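Local coordinates for protein dTDP Sugar Isomerase (Desulfovibrio desulfuricans subsp. desulfuricans str. G20, PDB 3EJK) that probably catalyses the 3,5-epimerization of dTDP-4-keto-6-deoxyglucose, forming dTDP-4-keto-L-rhamnose, the keto-sugar precursor of dTDP-L-rhamnose, at residues F161-A164 and G165-L168; K69-S72 and L73-Q76. One frame throughout, in Å; residues are numbered along the deposited sequence.

Interaction 1 (F161-A164 and G165-L168); sequences FSWA and GADL
Ser-162 and Gly-165, like Trp-163 and Ala-166, are joined across two overlapping type I beta turns in the C-terminal tail of this cupin-fold chain, well after strand 149-151. The backbone bonds define the turns: Gly-165 N gives its hydrogen to Ser-162 O at 3.1 Å, and Ala-166 N to Trp-163 O at 3.1 Å. The second is the straighter, with 155° at the hydrogen. Serine suits the start of the first turn because its hydroxyl, lying beside its own carbonyl carbon (chi1 179°), gives Gly-165 N a second, weak acceptor, Ser-162 OG at 3.3 Å. Gly-165 itself keeps ordinary right-handed backbone angles, so glycine's special freedom is not what shapes the bend.

The apolar contacts gather round Ala-166. Its small methyl lies near both aromatic rings, CB being 4.1 Å from Phe-161 CZ and 4.0 Å from Trp-163 CE3. Those rings also meet each other: Phe-161 presents its edge to the indole, with CE2 over the centre of one indole face. Trp-163, the buried residue of the group, carries its broad side chain down onto strands 65-71, 84-90 and 123-128 and meets the ring of Trp-68, so the turn is fixed to the five-stranded sheet by apolar surface. Leu-168, which also touches Ala-127, comes to the indole from its rim rather than over a face, its CD2 lying near the ring plane and 4.4 Å from Trp-163 CZ3.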
loop_
_atom_site.group_PDB
_atom_site.type_symbol
_atom_site.label_atom_id
_atom_site.label_comp_id
_atom_site.label_asym_id
_atom_site.label_seq_id
_atom_site.Cartn_x
_atom_site.Cartn_y
_atom_site.Cartn_z
ATOM N N PHE A 161 -12.883 19.513 -16.563
ATOM C CA PHE A 161 -11.985 18.562 -17.201
ATOM C C PHE A 161 -12.745 17.379 -17.778
ATOM O O PHE A 161 -13.518 16.724 -17.087
ATOM C CB PHE A 161 -10.913 18.050 -16.233
ATOM C CG PHE A 161 -9.944 17.096 -16.876
ATOM C CD1 PHE A 161 -8.852 17.570 -17.558
ATOM C CD2 PHE A 161 -10.144 15.726 -16.816
ATOM C CE1 PHE A 161 -7.955 16.695 -18.170
ATOM C CE2 PHE A 161 -9.261 14.846 -17.427
ATOM C CZ PHE A 161 -8.157 15.342 -18.111
ATOM N N SER A 162 -12.446 17.085 -19.036
ATOM C CA SER A 162 -13.100 15.994 -19.761
ATOM C C SER A 162 -12.311 14.697 -19.763
ATOM O O SER A 162 -11.357 14.527 -20.501
ATOM C CB SER A 162 -13.366 16.404 -21.203
ATOM O OG SER A 162 -13.970 15.352 -21.918
ATOM N N TRP A 163 -12.749 13.765 -18.944
ATOM C CA TRP A 163 -12.104 12.462 -18.890
ATOM C C TRP A 163 -12.282 11.746 -20.196
ATOM O O TRP A 163 -11.443 10.957 -20.603
ATOM C CB TRP A 163 -12.653 11.586 -17.764
ATOM C CG TRP A 163 -12.073 11.966 -16.493
ATOM C CD1 TRP A 163 -12.689 12.607 -15.468
ATOM C CD2 TRP A 163 -10.713 11.786 -16.102
ATOM N NE1 TRP A 163 -11.799 12.817 -14.450
ATOM C CE2 TRP A 163 -10.576 12.327 -14.816
ATOM C CE3 TRP A 163 -9.593 11.222 -16.718
ATOM C CZ2 TRP A 163 -9.369 12.328 -14.133
ATOM C CZ3 TRP A 163 -8.393 11.221 -16.029
ATOM C CH2 TRP A 163 -8.291 11.770 -14.756
ATOM N N ALA A 164 -13.368 12.068 -20.874
ATOM C CA ALA A 164 -13.676 11.380 -22.137
ATOM C C ALA A 164 -12.653 11.754 -23.190
ATOM O O ALA A 164 -12.390 11.019 -24.134
ATOM C CB ALA A 164 -15.064 11.723 -22.616
ATOM N N GLY A 165 -12.057 12.912 -22.993
ATOM C CA GLY A 165 -11.102 13.448 -23.938
ATOM C C GLY A 165 -9.670 13.150 -23.566
ATOM O O GLY A 165 -8.756 13.421 -24.329
ATOM N N ALA A 166 -9.472 12.567 -22.399
ATOM C CA ALA A 166 -8.096 12.286 -21.909
ATOM C C ALA A 166 -7.347 11.218 -22.686
ATOM O O ALA A 166 -7.909 10.238 -23.157
ATOM C CB ALA A 166 -8.107 11.908 -20.416
ATOM N N ASP A 167 -6.042 11.426 -22.774
ATOM C CA ASP A 167 -5.140 10.459 -23.398
ATOM C C ASP A 167 -4.637 9.548 -22.300
ATOM O O ASP A 167 -3.817 9.951 -21.463
ATOM C CB ASP A 167 -3.981 11.164 -24.094
ATOM C CG ASP A 167 -2.982 10.201 -24.701
ATOM O OD1 ASP A 167 -3.181 8.965 -24.632
ATOM O OD2 ASP A 167 -1.980 10.699 -25.250
ATOM N N LEU A 168 -5.170 8.333 -22.287
ATOM C CA LEU A 168 -4.811 7.364 -21.271
ATOM C C LEU A 168 -3.941 6.266 -21.856
ATOM O O LEU A 168 -3.860 5.167 -21.325
ATOM C CB LEU A 168 -6.064 6.776 -20.612
ATOM C CG LEU A 168 -7.026 7.801 -19.973
ATOM C CD1 LEU A 168 -8.199 7.098 -19.307
ATOM C CD2 LEU A 168 -6.295 8.680 -18.985
#

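Interaction 2 (K69-S72 and L73-Q76); sequences KRHS and LMTQ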
loop_
_atom_site.group_PDB
_atom_site.type_symbol
_atom_site.label_atom_id
_atom_site.label_comp_id
_atom_site.label_asym_id
_atom_site.label_seq_id
_atom_site.Cartn_x
_atom_site.Cartn_y
_atom_site.Cartn_z
ATOM N N LYS A 69 -14.292 13.057 -6.688
ATOM C CA LYS A 69 -14.458 13.010 -5.234
ATOM C C LYS A 69 -13.901 14.263 -4.581
ATOM O O LYS A 69 -12.911 14.852 -5.040
ATOM C CB LYS A 69 -13.704 11.808 -4.650
ATOM C CG LYS A 69 -14.208 11.394 -3.288
ATOM C CD LYS A 69 -15.689 11.042 -3.455
ATOM C CE LYS A 69 -16.155 10.021 -2.496
ATOM N NZ LYS A 69 -15.708 8.719 -2.993
ATOM N N ARG A 70 -14.515 14.566 -3.447
ATOM C CA ARG A 70 -14.168 15.688 -2.580
ATOM C C ARG A 70 -14.435 15.352 -1.114
ATOM O O ARG A 70 -15.436 14.721 -0.795
ATOM C CB ARG A 70 -14.989 16.942 -2.984
ATOM C CG ARG A 70 -14.569 18.166 -2.223
ATOM C CD ARG A 70 -15.030 19.456 -2.838
ATOM N NE ARG A 70 -16.455 19.654 -2.737
ATOM C CZ ARG A 70 -17.052 20.799 -3.046
ATOM N NH1 ARG A 70 -16.310 21.833 -3.431
ATOM N NH2 ARG A 70 -18.376 20.916 -2.943
ATOM N N HIS A 71 -13.518 15.748 -0.238
ATOM C CA HIS A 71 -13.689 15.577 1.221
ATOM C C HIS A 71 -13.709 16.931 1.903
ATOM O O HIS A 71 -12.977 17.845 1.507
ATOM C CB HIS A 71 -12.574 14.722 1.833
ATOM C CG HIS A 71 -12.662 13.278 1.477
ATOM N ND1 HIS A 71 -13.149 12.328 2.349
ATOM C CD2 HIS A 71 -12.353 12.625 0.334
ATOM C CE1 HIS A 71 -13.126 11.148 1.755
ATOM N NE2 HIS A 71 -12.625 11.299 0.540
ATOM N N SER A 72 -14.555 17.038 2.924
ATOM C CA SER A 72 -14.705 18.271 3.714
ATOM C C SER A 72 -13.532 18.603 4.624
ATOM O O SER A 72 -13.190 19.777 4.789
ATOM C CB SER A 72 -15.945 18.235 4.603
ATOM O OG SER A 72 -17.081 18.024 3.827
ATOM N N LEU A 73 -12.950 17.584 5.242
ATOM C CA LEU A 73 -11.836 17.809 6.169
ATOM C C LEU A 73 -10.591 17.028 5.856
ATOM O O LEU A 73 -9.486 17.459 6.161
ATOM C CB LEU A 73 -12.206 17.371 7.576
ATOM C CG LEU A 73 -13.124 18.169 8.472
ATOM C CD1 LEU A 73 -14.544 18.145 7.957
ATOM C CD2 LEU A 73 -12.989 17.528 9.879
HETATM N N MSE A 74 -10.805 15.845 5.293
HETATM C CA MSE A 74 -9.738 14.893 5.024
HETATM C C MSE A 74 -8.746 15.324 3.953
HETATM O O MSE A 74 -9.115 15.920 2.936
HETATM C CB MSE A 74 -10.344 13.537 4.619
HETATM C CG MSE A 74 -9.355 12.421 4.540
HETATM SE SE MSE A 74 -10.107 10.803 3.726
HETATM C CE MSE A 74 -11.529 10.458 4.966
ATOM N N THR A 75 -7.481 14.994 4.220
ATOM C CA THR A 75 -6.384 15.163 3.264
ATOM C C THR A 75 -5.965 13.793 2.742
ATOM O O THR A 75 -5.864 12.832 3.505
ATOM C CB THR A 75 -5.158 15.824 3.920
ATOM O OG1 THR A 75 -5.507 17.135 4.323
ATOM C CG2 THR A 75 -3.949 15.883 2.978
ATOM N N GLN A 76 -5.689 13.734 1.442
ATOM C CA GLN A 76 -5.258 12.497 0.788
ATOM C C GLN A 76 -3.755 12.529 0.559
ATOM O O GLN A 76 -3.161 13.588 0.326
ATOM C CB GLN A 76 -5.929 12.312 -0.587
ATOM C CG GLN A 76 -7.390 12.741 -0.695
ATOM C CD GLN A 76 -8.304 12.138 0.351
ATOM O OE1 GLN A 76 -8.224 10.945 0.666
ATOM N NE2 GLN A 76 -9.240 12.955 0.851
#
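His-71 lies with one face of its imidazole beneath the selenium of Met-74, a selenomethionine here. Met-74 SE sits 3.9 Å from the centroid of the His-71 ring and 24° off the ring normal, a Met-aromatic contact displaced toward the rim. The two side chains run side by side. Met-74 is extended through its first two torsions and then bends (chi3 -60°), which brings Met-74 CE to 3.6 Å from His-71 ND1. A long, flexible, polarizable side chain is well suited to following a flat ring in this way.

Gln-76 approaches on the same side of the ring plane but crosses the histidine at about a right angle. Its chain folds at its second torsion, carrying the amide back toward the imidazole, so that Gln-76 NE2 comes within 3.2 Å of His-71 CD2. Amide and ring planes are 36° apart, and the approach is oblique. The other end of that amide is held by a hydrogen bond from Asn-138 to Gln-76 OE1, which fixes the turn of the group.

In the cupin fold, this bend carries the chain from strand 65-71 of one sheet to strand 76-82 of the other. No hydrogen bond joins its halves, although the CA atoms of His-71 and Met-74 are only 5.5 Å apart. Glu-148 does the bridging: one carboxylate oxygen bonds His-71 ND1, and the other takes the backbone N-H groups of Leu-73 and Met-74. On its far nitrogen, His-71 NE2 bonds a citrate, probably from the crystallisation liquor, which Lys-69 also holds, consistent with a ligand pocket. At the apex, Leu-73 folds back along the chain, its CD1 3.6 Å from Ser-72 CB.

Interaction 2 comes first along the chain, where strand 65-71 ends and the chain passes to strand 76-82; interaction 1 follows much later, in the tail after strand 149-151. Their centres are 23 Å apart and their nearest atoms about 8 Å, so they do not touch. Strand 65-71 is what they share: residues 69-71 supply the start of interaction 2, while the aromatic side chains of interaction 1 pack on Val-65, Ala-67 and Trp-68 of the same strand. One strand of the five-stranded sheet therefore serves both a buried bend leading from one sheet to the other, where a citrate from the crystal is bound, and a surface site where the C-terminal tail is laid against the fold.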